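Monalysin (Pseudomonas entomophila, PDB 4MKO) forms beta-barrel pores in host membranes as a secreted toxin of the aerolysin-like family, lysing cells and damaging the intestine of Drosophila. Local coordinates at residues A[141-146]-A[182-187]; A[79-84]-A[124-129]; A[28-33]-A[55-60]; A[11-16]-A[108-113]; A[102-107]-A[118-123]. One frame throughout, in Å; residues are numbered along the deposited sequence. Where two conformers were deposited one is given.

How the interactions relate
Interactions 1 and 3 belong to one twisted sheet and share its middle: strand 136-151 of interaction 1 pairs with strand 46-67 of interaction 3, Val-144 N lying 2.8 Å from Tyr-58 O, and the centres are about 9 Å apart. Interaction 2, the two-stranded piece of the inferred pore-forming region, is about 9 Å from interaction 1 and docks through Thr-80 O, 2.7 Å from Thr-183 OG1. Nested inside the loop that interaction 2 closes, interaction 5 meets it by the salt bridge from Lys-81 NZ to Glu-118 OE2. Interaction 4 joins the N-terminal helix to the same region, touching interactions 1, 3 and 5. A mercury ion is bound by Cys-30 SG in interaction 3.

Interaction 1 of 5, residues A[141-146]-A[182-187]; sequences YQVVLV and ITQRKR. With ACT (acetate ion), chain J.
Leu-145, Val-143 and Ile-182 bury the most surface where strands 136-151 and 173-191 run antiparallel. Leu-145 and Ile-182 form a hydrogen-bonded pair, N to O both ways, with Leu-145 N to Ile-182 O the shorter at 2.8 Å. Their side chains lie on the same face, Leu-145 CB 4.1 Å from Ile-182 CG1, and Leu-145 CD1 reaches on to Gln-184 CB. Val-143 points at the opposite strand and splits its two methyls: CG1, anti to the backbone N (chi1 172°), lies 3.4 Å from Gln-184 OE1, while CG2 packs 3.8 Å from Lys-186 CB. Gln-184 NE2 bonds to Ser-111 O and Asp-13 OD1. Val-143 O accepts from Gln-184 N, and Val-143 N gives to Lys-186 O. The register slips by two residues here, a beta bulge with Arg-185 at the centre of an inverse gamma turn. The extended Gln-142 bridges it, its NE2 donating to Gln-184 O at 3.1 Å from above the carbonyl plane and also to Thr-80 O. In the conformer described, Lys-186 NZ donates to an acetate oxygen, probably from the crystallisation liquor, and forms a salt bridge with Asp-17. Gln-184 O is thus met by a side-chain amide where regular pairing is interrupted.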
# COMPACT_ATOMS: atom_id res chain seq x y z
N TYR A 141 -7.04 -0.24 -13.31
CA TYR A 141 -6.20 -0.49 -12.13
C TYR A 141 -6.80 0.20 -10.92
O TYR A 141 -7.53 1.17 -11.09
CB TYR A 141 -4.79 0.10 -12.33
CG TYR A 141 -4.10 -0.27 -13.62
CD1 TYR A 141 -3.29 -1.40 -13.70
CD2 TYR A 141 -4.22 0.52 -14.76
CE1 TYR A 141 -2.63 -1.74 -14.89
CE2 TYR A 141 -3.57 0.20 -15.95
CZ TYR A 141 -2.75 -0.91 -16.00
OH TYR A 141 -2.10 -1.21 -17.18
N GLN A 142 -6.46 -0.26 -9.71
CA GLN A 142 -6.88 0.41 -8.47
C GLN A 142 -5.62 0.81 -7.69
O GLN A 142 -4.65 0.04 -7.64
CB GLN A 142 -7.76 -0.48 -7.59
CG GLN A 142 -8.35 0.26 -6.38
CD GLN A 142 -9.38 -0.51 -5.59
OE1 GLN A 142 -9.66 -1.69 -5.83
NE2 GLN A 142 -9.98 0.17 -4.63
N VAL A 143 -5.66 1.99 -7.06
CA VAL A 143 -4.54 2.49 -6.26
C VAL A 143 -4.40 1.67 -4.98
O VAL A 143 -5.38 1.49 -4.23
CB VAL A 143 -4.69 4.00 -5.93
CG1 VAL A 143 -3.62 4.47 -4.94
CG2 VAL A 143 -4.68 4.86 -7.20
N VAL A 144 -3.17 1.22 -4.73
CA VAL A 144 -2.80 0.50 -3.51
C VAL A 144 -1.85 1.38 -2.70
O VAL A 144 -0.88 1.93 -3.24
CB VAL A 144 -2.13 -0.86 -3.82
CG1 VAL A 144 -1.59 -1.51 -2.55
CG2 VAL A 144 -3.10 -1.80 -4.53
N LEU A 145 -2.14 1.51 -1.40
CA LEU A 145 -1.31 2.25 -0.45
C LEU A 145 -0.51 1.24 0.34
O LEU A 145 -1.08 0.32 0.93
CB LEU A 145 -2.16 3.14 0.49
CG LEU A 145 -3.07 4.16 -0.22
CD1 LEU A 145 -4.07 4.79 0.76
CD2 LEU A 145 -2.24 5.24 -0.97
N VAL A 146 0.82 1.39 0.30
CA VAL A 146 1.76 0.47 0.96
C VAL A 146 2.41 1.12 2.17
O VAL A 146 2.93 2.24 2.08
CB VAL A 146 2.83 -0.06 -0.03
CG1 VAL A 146 3.74 -1.10 0.65
CG2 VAL A 146 2.17 -0.66 -1.28
N ILE A 182 -3.24 -1.58 1.68
CA ILE A 182 -4.69 -1.33 1.68
C ILE A 182 -5.00 -0.63 0.36
O ILE A 182 -4.08 -0.12 -0.30
CB ILE A 182 -5.16 -0.50 2.92
CG1 ILE A 182 -4.68 0.99 2.86
CG2 ILE A 182 -4.76 -1.17 4.27
CD1 ILE A 182 -5.21 1.94 3.93
N THR A 183 -6.27 -0.58 -0.02
CA THR A 183 -6.63 0.16 -1.24
C THR A 183 -7.16 1.53 -0.91
O THR A 183 -7.62 1.79 0.22
CB THR A 183 -7.71 -0.58 -2.04
OG1 THR A 183 -8.72 -1.03 -1.12
CG2 THR A 183 -7.17 -1.72 -2.88
N GLN A 184 -7.15 2.40 -1.92
CA GLN A 184 -7.74 3.74 -1.90
C GLN A 184 -8.93 3.68 -2.87
O GLN A 184 -8.90 2.92 -3.83
CB GLN A 184 -6.72 4.78 -2.39
CG GLN A 184 -7.16 6.23 -2.18
CD GLN A 184 -6.08 7.20 -2.57
OE1 GLN A 184 -5.44 7.08 -3.63
NE2 GLN A 184 -5.88 8.20 -1.75
N ARG A 185 -9.96 4.51 -2.64
CA ARG A 185 -11.14 4.60 -3.51
C ARG A 185 -10.77 5.43 -4.76
O ARG A 185 -11.31 6.52 -5.00
CB ARG A 185 -12.34 5.19 -2.75
CG ARG A 185 -13.65 4.95 -3.51
CD ARG A 185 -14.89 5.12 -2.65
NE ARG A 185 -14.98 6.44 -2.04
CZ ARG A 185 -15.63 7.47 -2.56
NH1 ARG A 185 -16.23 7.36 -3.74
NH2 ARG A 185 -15.66 8.63 -1.92
N LYS A 186 -9.83 4.88 -5.55
CA LYS A 186 -9.30 5.52 -6.75
C LYS A 186 -8.93 4.44 -7.76
O LYS A 186 -8.25 3.46 -7.41
CB LYS A 186 -8.07 6.34 -6.35
CG LYS A 186 -7.63 7.37 -7.36
CD LYS A 186 -6.63 8.34 -6.75
CE LYS A 186 -7.26 9.34 -5.81
NZ LYS A 186 -6.27 10.36 -5.36
N ARG A 187 -9.39 4.61 -8.99
CA ARG A 187 -9.10 3.67 -10.06
C ARG A 187 -8.72 4.44 -11.32
O ARG A 187 -9.22 5.54 -11.54
CB ARG A 187 -10.29 2.71 -10.31
CG ARG A 187 -11.53 3.37 -10.92
CD ARG A 187 -11.54 3.32 -12.44
NE ARG A 187 -12.68 4.05 -13.00
CZ ARG A 187 -12.71 5.34 -13.29
NH1 ARG A 187 -11.65 6.11 -13.04
NH2 ARG A 187 -13.81 5.89 -13.80
C ACT J . -8.38 12.33 -2.74
O ACT J . -7.40 11.87 -3.35
OXT ACT J . -8.43 12.58 -1.50
CH3 ACT J . -9.62 12.64 -3.59

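Interaction 2 of 5, residues A[79-84]-A[124-129]; sequences LTKGHT and QSFTDT
Leu-79 to Lys-81 pair with Gln-124 to Phe-126 as a two-stranded antiparallel sheet in the inferred pore-forming region. Four backbone bonds satisfy the N-H and C=O groups of Leu-79, Phe-126, Lys-81 and Gln-124: Leu-79 and Phe-126 exchange theirs both ways at 2.9 Å from N to O, and Lys-81 and Gln-124 likewise bond both ways, Gln-124 N to Lys-81 O at 3.0 Å. Between them lies the non-hydrogen-bonded pair Thr-80 and Ser-125. Thr-80 O turns to the neighbouring sheet, where Thr-183 OG1 and Gln-142 NE2 both donate to it. Lys-81 NZ forms a salt bridge with Glu-118, while its aliphatic chain runs alongside Gln-124, Lys-81 CE 3.8 Å from Gln-124 CG. In the conformer described, Gln-124 bends at chi2 (63°) and its NE2 reaches Ser-125 O on a lone pair. Asp-128 puts its CB 3.6 Å from Leu-79 CD1. The Phe-126 ring is met over one face by Leu-79 CB, 4.0 Å from its centroid, and at its edge by Thr-80 O, 3.6 Å from Phe-126 CE1.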
# COMPACT_ATOMS: atom_id res chain seq x y z
N LEU A 79 -13.91 -3.64 -7.42
CA LEU A 79 -12.81 -2.98 -6.71
C LEU A 79 -12.85 -3.55 -5.29
O LEU A 79 -13.77 -4.29 -4.95
CB LEU A 79 -12.96 -1.45 -6.70
CG LEU A 79 -12.94 -0.73 -8.05
CD1 LEU A 79 -13.07 0.78 -7.85
CD2 LEU A 79 -11.66 -1.02 -8.85
N THR A 80 -11.85 -3.23 -4.47
CA THR A 80 -11.84 -3.68 -3.08
C THR A 80 -11.55 -2.54 -2.12
O THR A 80 -10.97 -1.52 -2.50
CB THR A 80 -10.86 -4.86 -2.86
OG1 THR A 80 -9.52 -4.39 -3.08
CG2 THR A 80 -11.16 -6.07 -3.75
N LYS A 81 -11.95 -2.73 -0.85
CA LYS A 81 -11.68 -1.83 0.26
C LYS A 81 -11.05 -2.62 1.40
O LYS A 81 -11.25 -3.83 1.48
CB LYS A 81 -12.92 -1.03 0.69
CG LYS A 81 -14.13 -1.84 1.14
CD LYS A 81 -15.38 -0.96 1.06
CE LYS A 81 -16.64 -1.77 1.24
NZ LYS A 81 -17.86 -0.91 1.15
N GLY A 82 -10.28 -1.93 2.25
CA GLY A 82 -9.55 -2.54 3.36
C GLY A 82 -8.21 -3.06 2.89
O GLY A 82 -7.70 -2.60 1.86
N HIS A 83 -7.63 -4.05 3.60
CA HIS A 83 -6.36 -4.63 3.13
C HIS A 83 -6.54 -5.25 1.74
O HIS A 83 -7.64 -5.73 1.40
CB HIS A 83 -5.82 -5.66 4.14
CG HIS A 83 -5.25 -5.02 5.37
ND1 HIS A 83 -6.06 -4.55 6.39
CD2 HIS A 83 -3.96 -4.74 5.68
CE1 HIS A 83 -5.24 -4.04 7.30
NE2 HIS A 83 -3.97 -4.14 6.91
N THR A 84 -5.48 -5.23 0.91
CA THR A 84 -5.57 -5.79 -0.45
C THR A 84 -5.75 -7.31 -0.43
O THR A 84 -5.33 -7.96 0.52
CB THR A 84 -4.33 -5.44 -1.28
OG1 THR A 84 -3.22 -6.17 -0.75
CG2 THR A 84 -4.06 -3.95 -1.33
N GLN A 124 -12.78 -6.40 1.24
CA GLN A 124 -14.20 -6.43 0.91
C GLN A 124 -14.35 -5.93 -0.52
O GLN A 124 -13.90 -4.84 -0.85
CB GLN A 124 -15.02 -5.59 1.90
CG GLN A 124 -16.54 -5.58 1.63
CD GLN A 124 -17.17 -6.95 1.75
OE1 GLN A 124 -17.23 -7.55 2.83
NE2 GLN A 124 -17.67 -7.47 0.64
N SER A 125 -14.95 -6.76 -1.39
CA SER A 125 -15.17 -6.39 -2.79
C SER A 125 -16.43 -5.52 -2.90
O SER A 125 -17.34 -5.63 -2.07
CB SER A 125 -15.32 -7.64 -3.66
OG SER A 125 -16.50 -8.35 -3.32
N PHE A 126 -16.46 -4.65 -3.91
CA PHE A 126 -17.60 -3.78 -4.20
C PHE A 126 -17.62 -3.49 -5.68
O PHE A 126 -16.56 -3.46 -6.32
CB PHE A 126 -17.64 -2.50 -3.35
CG PHE A 126 -16.59 -1.47 -3.65
CD1 PHE A 126 -15.31 -1.57 -3.11
CD2 PHE A 126 -16.88 -0.36 -4.44
CE1 PHE A 126 -14.35 -0.60 -3.37
CE2 PHE A 126 -15.92 0.61 -4.71
CZ PHE A 126 -14.65 0.49 -4.16
N THR A 127 -18.82 -3.28 -6.22
CA THR A 127 -19.01 -3.00 -7.63
C THR A 127 -18.83 -1.52 -7.91
O THR A 127 -19.41 -0.68 -7.21
CB THR A 127 -20.41 -3.49 -8.09
OG1 THR A 127 -20.57 -4.85 -7.69
CG2 THR A 127 -20.64 -3.36 -9.60
N ASP A 128 -18.06 -1.21 -8.94
CA ASP A 128 -17.89 0.15 -9.42
C ASP A 128 -18.25 0.16 -10.90
O ASP A 128 -18.13 -0.87 -11.57
CB ASP A 128 -16.47 0.68 -9.16
CG ASP A 128 -16.35 2.17 -9.40
OD1 ASP A 128 -17.18 2.92 -8.87
OD2 ASP A 128 -15.40 2.58 -10.11
N THR A 129 -18.79 1.28 -11.40
CA THR A 129 -19.17 1.37 -12.81
C THR A 129 -18.59 2.60 -13.46
O THR A 129 -18.43 3.61 -12.79
CB THR A 129 -20.72 1.37 -12.98
OG1 THR A 129 -21.27 2.56 -12.42
CG2 THR A 129 -21.41 0.13 -12.38

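Interaction 3 of 5, residues A[28-33]-A[55-60]; sequences QGCWVD and VFAYLQ
Phe-56 and Trp-31 meet in a T-shaped stack: the Phe-56 edge, led by CD1, points at the face of the indole with the planes at 89° and the Phe-56 ring centre 5.0 Å from that of the five-membered ring of Trp-31. Phe-56 CD1 lies 3.7 Å from Trp-31 CD2. One face of the Phe-56 ring lies over Cys-30 O, which is offset toward the rim, because CG stands anti to the backbone N (chi1 -153°) and folds the ring across the other strand. Here Gly-29 has no side chain to obstruct the ring or the strand opposite. On the other face of the sheet Val-32 CG2 rests 3.8 Å from Ala-57 CB, and Cys-30 SG, which binds a mercury ion, points the same way. Four backbone bonds hold the register, among them Ala-57 N to Cys-30 O at 2.8 Å. A water donates to both Gln-28 O and Leu-59 O; a second does so to Val-32 O and Val-55 O. Farther out, Trp-31 NE1 is held by Phe-4 O and its ring stacks on His-221. Val-55 and Phe-56 both face Val-146 in a classic beta bulge, and the whole joins the two arms of the long beta hairpin 29-43/46-67 in this aerolysin-like fold.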
# COMPACT_ATOMS: atom_id res chain seq x y z
N GLN A 28 3.37 3.48 -13.00
CA GLN A 28 3.20 2.22 -12.26
C GLN A 28 3.05 2.49 -10.76
O GLN A 28 2.32 1.79 -10.08
CB GLN A 28 4.42 1.31 -12.45
CG GLN A 28 4.50 0.60 -13.80
CD GLN A 28 5.79 -0.17 -13.88
OE1 GLN A 28 6.89 0.40 -13.77
NE2 GLN A 28 5.68 -1.48 -14.04
N GLY A 29 3.83 3.44 -10.25
CA GLY A 29 3.82 3.70 -8.81
C GLY A 29 4.83 4.73 -8.37
O GLY A 29 5.63 5.24 -9.17
N CYS A 30 4.75 5.10 -7.09
CA CYS A 30 5.62 6.11 -6.54
C CYS A 30 5.95 5.81 -5.09
O CYS A 30 5.17 5.14 -4.40
CB CYS A 30 5.00 7.50 -6.72
SG CYS A 30 3.42 7.76 -5.85
N TRP A 31 7.11 6.29 -4.64
CA TRP A 31 7.48 6.25 -3.22
C TRP A 31 6.62 7.33 -2.58
O TRP A 31 6.32 8.35 -3.22
CB TRP A 31 8.96 6.58 -3.04
CG TRP A 31 9.87 5.53 -3.59
CD1 TRP A 31 10.39 5.47 -4.85
CD2 TRP A 31 10.32 4.35 -2.91
NE1 TRP A 31 11.22 4.38 -4.97
CE2 TRP A 31 11.16 3.65 -3.80
CE3 TRP A 31 10.09 3.81 -1.63
CZ2 TRP A 31 11.79 2.44 -3.46
CZ3 TRP A 31 10.73 2.61 -1.28
CH2 TRP A 31 11.56 1.94 -2.19
N VAL A 32 6.20 7.11 -1.34
CA VAL A 32 5.34 8.06 -0.64
C VAL A 32 6.09 8.62 0.56
O VAL A 32 6.61 7.84 1.37
CB VAL A 32 4.01 7.37 -0.18
CG1 VAL A 32 3.16 8.31 0.69
CG2 VAL A 32 3.21 6.89 -1.39
N ASP A 33 6.13 9.95 0.69
CA ASP A 33 6.75 10.65 1.83
C ASP A 33 5.60 10.85 2.83
O ASP A 33 4.72 11.69 2.62
CB ASP A 33 7.33 12.00 1.37
CG ASP A 33 7.80 12.95 2.47
OD1 ASP A 33 7.83 12.53 3.65
OD2 ASP A 33 8.14 14.10 2.15
N VAL A 55 4.90 4.09 2.59
CA VAL A 55 6.18 4.08 1.86
C VAL A 55 6.03 4.06 0.35
O VAL A 55 6.98 4.42 -0.36
CB VAL A 55 7.13 2.93 2.33
CG1 VAL A 55 7.68 3.19 3.74
CG2 VAL A 55 6.46 1.54 2.23
N PHE A 56 4.91 3.52 -0.15
CA PHE A 56 4.77 3.37 -1.60
C PHE A 56 3.31 3.37 -1.99
O PHE A 56 2.44 3.13 -1.17
CB PHE A 56 5.44 2.04 -2.01
CG PHE A 56 5.95 2.01 -3.45
CD1 PHE A 56 7.16 2.61 -3.78
CD2 PHE A 56 5.23 1.36 -4.44
CE1 PHE A 56 7.63 2.60 -5.10
CE2 PHE A 56 5.71 1.33 -5.76
CZ PHE A 56 6.90 1.96 -6.08
N ALA A 57 3.05 3.67 -3.25
CA ALA A 57 1.67 3.60 -3.77
C ALA A 57 1.79 3.08 -5.16
O ALA A 57 2.69 3.51 -5.89
CB ALA A 57 1.01 4.97 -3.76
N TYR A 58 0.95 2.10 -5.52
CA TYR A 58 1.07 1.57 -6.88
C TYR A 58 -0.28 1.20 -7.45
O TYR A 58 -1.27 1.14 -6.71
CB TYR A 58 2.08 0.42 -6.98
CG TYR A 58 1.62 -0.86 -6.33
CD1 TYR A 58 1.80 -1.08 -4.97
CD2 TYR A 58 1.06 -1.89 -7.09
CE1 TYR A 58 1.40 -2.27 -4.37
CE2 TYR A 58 0.65 -3.08 -6.50
CZ TYR A 58 0.82 -3.26 -5.13
OH TYR A 58 0.44 -4.43 -4.53
N LEU A 59 -0.31 0.92 -8.75
CA LEU A 59 -1.55 0.56 -9.43
C LEU A 59 -1.62 -0.95 -9.56
O LEU A 59 -0.74 -1.57 -10.17
CB LEU A 59 -1.57 1.23 -10.82
CG LEU A 59 -1.76 2.75 -10.85
CD1 LEU A 59 -1.71 3.26 -12.27
CD2 LEU A 59 -3.06 3.15 -10.18
N GLN A 60 -2.65 -1.55 -8.96
CA GLN A 60 -2.79 -3.00 -9.06
C GLN A 60 -3.85 -3.34 -10.09
O GLN A 60 -4.88 -2.67 -10.18
CB GLN A 60 -3.05 -3.66 -7.70
CG GLN A 60 -4.50 -3.68 -7.26
CD GLN A 60 -4.70 -4.50 -6.00
OE1 GLN A 60 -3.75 -5.06 -5.41
NE2 GLN A 60 -5.93 -4.52 -5.52
O HOH W 1 1.68 -0.82 -11.16
O HOH W 2 8.79 6.08 0.87

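Interaction 4 of 5, residues A[11-16]-A[108-113]; sequences KGDFAI and SEISTG
Asp-13, in the first turn of helix 12-20, reaches across to the loop after helix 103-107; that helix ends in a Schellman motif, with Glu-109 at positive phi. Asp-13 N donates to Glu-109 O at 2.9 Å. CB lies 3.7 Å from that same Glu-109 O. CG is anti to the carbonyl carbon (chi1 -80°), which carries the carboxylate over to Ile-110, the two side chains crossing at about a right angle. OD1 rests 3.8 Å from Ile-110 CG2 and accepts a hydrogen bond from Gln-184 NE2, tying the helix to strand 173-191. OD2 takes the N-H of Ser-111, which approaches from above the carboxylate plane; an acetate, probably from the crystallisation liquor, lies beside it. Near the start of the helix Gly-12 packs its CA 3.4 Å from Ser-108 O, and a water links Gly-12 N to that carbonyl. Another water donates to Glu-109 O. One turn on, Ile-16 points to the loop and meets Ile-110 loosely at their CD1 atoms. This joins the N-terminal helix to the inferred pore-forming region. The shorter of the two direct hydrogen bonds is Ser-111 N to Asp-13 OD2, 2.8 Å with an N-H...O angle of 152°.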
# COMPACT_ATOMS: atom_id res chain seq x y z
N LYS A 11 4.32 13.43 -1.88
CA LYS A 11 3.81 13.69 -0.53
C LYS A 11 2.34 14.12 -0.63
O LYS A 11 2.05 15.21 -1.12
CB LYS A 11 4.66 14.77 0.16
CG LYS A 11 4.21 15.11 1.58
CD LYS A 11 5.19 16.12 2.18
CE LYS A 11 4.83 16.52 3.58
NZ LYS A 11 5.77 17.54 4.12
N GLY A 12 1.44 13.26 -0.16
CA GLY A 12 0.00 13.54 -0.10
C GLY A 12 -0.75 13.24 -1.37
O GLY A 12 -0.16 13.06 -2.45
N ASP A 13 -2.09 13.22 -1.26
CA ASP A 13 -3.00 12.91 -2.36
C ASP A 13 -2.91 13.88 -3.52
O ASP A 13 -3.06 13.44 -4.66
CB ASP A 13 -4.45 12.79 -1.87
CG ASP A 13 -4.82 11.47 -1.20
OD1 ASP A 13 -4.13 10.45 -1.44
OD2 ASP A 13 -5.84 11.44 -0.47
N PHE A 14 -2.70 15.19 -3.26
CA PHE A 14 -2.58 16.13 -4.40
C PHE A 14 -1.37 15.75 -5.27
O PHE A 14 -1.51 15.71 -6.49
CB PHE A 14 -2.50 17.60 -3.95
CG PHE A 14 -3.85 18.16 -3.55
CD1 PHE A 14 -4.80 18.46 -4.51
CD2 PHE A 14 -4.14 18.41 -2.22
CE1 PHE A 14 -6.06 18.97 -4.14
CE2 PHE A 14 -5.39 18.91 -1.85
CZ PHE A 14 -6.33 19.21 -2.81
N ALA A 15 -0.23 15.40 -4.62
CA ALA A 15 0.99 14.97 -5.34
C ALA A 15 0.82 13.63 -6.07
O ALA A 15 1.24 13.52 -7.22
CB ALA A 15 2.19 14.96 -4.41
N ILE A 16 0.15 12.64 -5.44
CA ILE A 16 -0.12 11.35 -6.10
C ILE A 16 -1.04 11.56 -7.32
O ILE A 16 -0.83 10.95 -8.37
CB ILE A 16 -0.66 10.26 -5.12
CG1 ILE A 16 0.39 9.96 -4.03
CG2 ILE A 16 -1.13 8.97 -5.87
CD1 ILE A 16 -0.15 9.33 -2.74
N SER A 108 -0.26 12.29 6.83
CA SER A 108 0.48 12.20 5.55
C SER A 108 -0.31 12.83 4.40
O SER A 108 0.12 12.73 3.24
CB SER A 108 0.78 10.74 5.22
OG SER A 108 1.58 10.15 6.23
N GLU A 109 -1.47 13.46 4.71
CA GLU A 109 -2.34 14.13 3.72
C GLU A 109 -2.89 13.15 2.67
O GLU A 109 -3.03 13.47 1.49
CB GLU A 109 -1.62 15.34 3.07
CG GLU A 109 -1.26 16.43 4.07
CD GLU A 109 -0.18 17.40 3.63
OE1 GLU A 109 -0.24 17.87 2.46
OE2 GLU A 109 0.71 17.72 4.45
N ILE A 110 -3.19 11.94 3.13
CA ILE A 110 -3.77 10.88 2.32
C ILE A 110 -5.11 10.53 2.92
O ILE A 110 -5.25 10.49 4.14
CB ILE A 110 -2.83 9.65 2.25
CG1 ILE A 110 -1.57 9.98 1.43
CG2 ILE A 110 -3.54 8.37 1.74
CD1 ILE A 110 -0.40 9.03 1.69
N SER A 111 -6.11 10.27 2.07
CA SER A 111 -7.43 9.83 2.50
C SER A 111 -7.73 8.55 1.71
O SER A 111 -7.54 8.53 0.50
CB SER A 111 -8.49 10.90 2.21
OG SER A 111 -9.78 10.38 2.49
N THR A 112 -8.22 7.49 2.39
CA THR A 112 -8.55 6.24 1.70
C THR A 112 -9.80 6.37 0.84
O THR A 112 -9.91 5.69 -0.17
CB THR A 112 -8.74 5.07 2.68
OG1 THR A 112 -9.94 5.31 3.42
CG2 THR A 112 -7.56 4.89 3.64
N GLY A 113 -10.74 7.21 1.27
CA GLY A 113 -12.01 7.36 0.56
C GLY A 113 -13.03 6.33 1.01
O GLY A 113 -14.15 6.30 0.50
O HOH W 3 2.03 11.40 1.76
O HOH W 4 -3.75 15.88 -0.07

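Interaction 5 of 5, residues A[102-107]-A[118-123]; sequences DIVNVG and ESWSTT
Asp-102 and Trp-120 are the nearest backbone pair, their CA atoms 7.7 Å apart, so side chains make the contact. Asp-102 leads into helix 103-107, its O accepting from both Asn-105 N and Val-106 N; Trp-120 lies in the type I turn from Glu-118 to Ser-121. Asp-102 CG is anti to the backbone N (chi1 -153°), which brings OD1 to the indole edge. There Trp-120 NE1 donates at 2.9 Å, nearly in the ring plane and on the anti side of Asp-102 OD1. Asn-105 ND2 donates to the same oxygen from the opposite face of the carboxylate plane, also at 2.9 Å. This arrangement joins the short helix to the loop before strand 124-133, both in the inferred pore-forming region. Farther along the indole, Trp-120 CZ2 lies 3.6 Å from Asn-105 ND2 and 3.8 Å from Val-104 CG1. Asn-105 OD1 bonds to Tyr-147 OH, whose ring also meets Trp-120. A water donates to Ser-119 OG and, weakly, to Asp-102 OD2; the Ser-119 hydroxyl is also hydrogen-bonded to Thr-112 OG1.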
# COMPACT_ATOMS: atom_id res chain seq x y z
N ASP A 102 -5.51 5.05 11.21
CA ASP A 102 -5.72 5.97 10.10
C ASP A 102 -5.16 7.37 10.33
O ASP A 102 -4.97 8.10 9.36
CB ASP A 102 -7.19 6.03 9.67
CG ASP A 102 -7.31 6.42 8.20
OD1 ASP A 102 -6.65 5.78 7.36
OD2 ASP A 102 -8.05 7.38 7.90
N ILE A 103 -4.76 7.73 11.58
CA ILE A 103 -4.05 9.00 11.82
C ILE A 103 -2.77 9.06 10.95
O ILE A 103 -2.29 10.16 10.66
CB ILE A 103 -3.71 9.28 13.31
CG1 ILE A 103 -2.69 8.26 13.88
CG2 ILE A 103 -4.99 9.39 14.17
CD1 ILE A 103 -1.89 8.77 15.05
N VAL A 104 -2.22 7.90 10.54
CA VAL A 104 -1.03 7.86 9.68
C VAL A 104 -1.36 8.51 8.31
O VAL A 104 -0.52 9.22 7.77
CB VAL A 104 -0.38 6.45 9.53
CG1 VAL A 104 -1.23 5.49 8.71
CG2 VAL A 104 1.05 6.54 8.97
N ASN A 105 -2.58 8.28 7.82
CA ASN A 105 -3.06 8.81 6.54
C ASN A 105 -3.38 10.28 6.65
O ASN A 105 -2.86 11.09 5.87
CB ASN A 105 -4.22 7.97 6.01
CG ASN A 105 -3.73 6.70 5.36
OD1 ASN A 105 -2.60 6.66 4.82
ND2 ASN A 105 -4.55 5.65 5.37
N VAL A 106 -4.10 10.66 7.71
CA VAL A 106 -4.42 12.06 7.95
C VAL A 106 -3.15 12.92 8.05
O VAL A 106 -3.05 13.93 7.35
CB VAL A 106 -5.38 12.23 9.15
CG1 VAL A 106 -5.64 13.71 9.44
CG2 VAL A 106 -6.69 11.48 8.91
N GLY A 107 -2.16 12.46 8.83
CA GLY A 107 -0.91 13.18 9.01
C GLY A 107 -0.06 13.24 7.76
O GLY A 107 0.76 14.14 7.63
N GLU A 118 -13.91 0.47 7.54
CA GLU A 118 -13.56 -0.23 6.31
C GLU A 118 -12.08 -0.12 5.91
O GLU A 118 -11.54 -1.09 5.39
CB GLU A 118 -14.36 0.38 5.14
CG GLU A 118 -15.81 -0.04 5.03
CD GLU A 118 -16.59 0.73 3.97
OE1 GLU A 118 -16.06 1.73 3.43
OE2 GLU A 118 -17.74 0.32 3.68
N SER A 119 -11.48 1.07 6.05
CA SER A 119 -10.14 1.41 5.55
C SER A 119 -9.02 0.41 5.86
O SER A 119 -8.21 0.11 4.97
CB SER A 119 -9.74 2.80 6.03
OG SER A 119 -10.63 3.78 5.51
N TRP A 120 -9.00 -0.13 7.12
CA TRP A 120 -7.94 -1.02 7.60
C TRP A 120 -8.46 -2.41 7.99
O TRP A 120 -7.77 -3.19 8.66
CB TRP A 120 -7.20 -0.36 8.76
CG TRP A 120 -6.45 0.88 8.37
CD1 TRP A 120 -6.93 2.16 8.33
CD2 TRP A 120 -5.08 0.95 7.94
NE1 TRP A 120 -5.94 3.03 7.93
CE2 TRP A 120 -4.79 2.31 7.67
CE3 TRP A 120 -4.06 -0.00 7.80
CZ2 TRP A 120 -3.51 2.75 7.32
CZ3 TRP A 120 -2.79 0.43 7.42
CH2 TRP A 120 -2.53 1.79 7.18
N SER A 121 -9.67 -2.72 7.54
CA SER A 121 -10.32 -4.00 7.83
C SER A 121 -9.90 -5.06 6.81
O SER A 121 -8.96 -4.86 6.02
CB SER A 121 -11.84 -3.81 7.85
OG SER A 121 -12.49 -4.94 8.43
N THR A 122 -10.61 -6.20 6.82
CA THR A 122 -10.38 -7.28 5.88
C THR A 122 -10.85 -6.86 4.49
O THR A 122 -11.70 -5.97 4.38
CB THR A 122 -11.08 -8.57 6.35
OG1 THR A 122 -12.48 -8.31 6.51
CG2 THR A 122 -10.49 -9.12 7.66
N THR A 123 -10.28 -7.48 3.43
CA THR A 123 -10.64 -7.22 2.04
C THR A 123 -12.14 -7.42 1.83
O THR A 123 -12.70 -8.47 2.20
CB THR A 123 -9.88 -8.14 1.07
OG1 THR A 123 -8.50 -8.26 1.44
CG2 THR A 123 -9.98 -7.67 -0.38
O HOH W 5 -10.35 5.63 7.92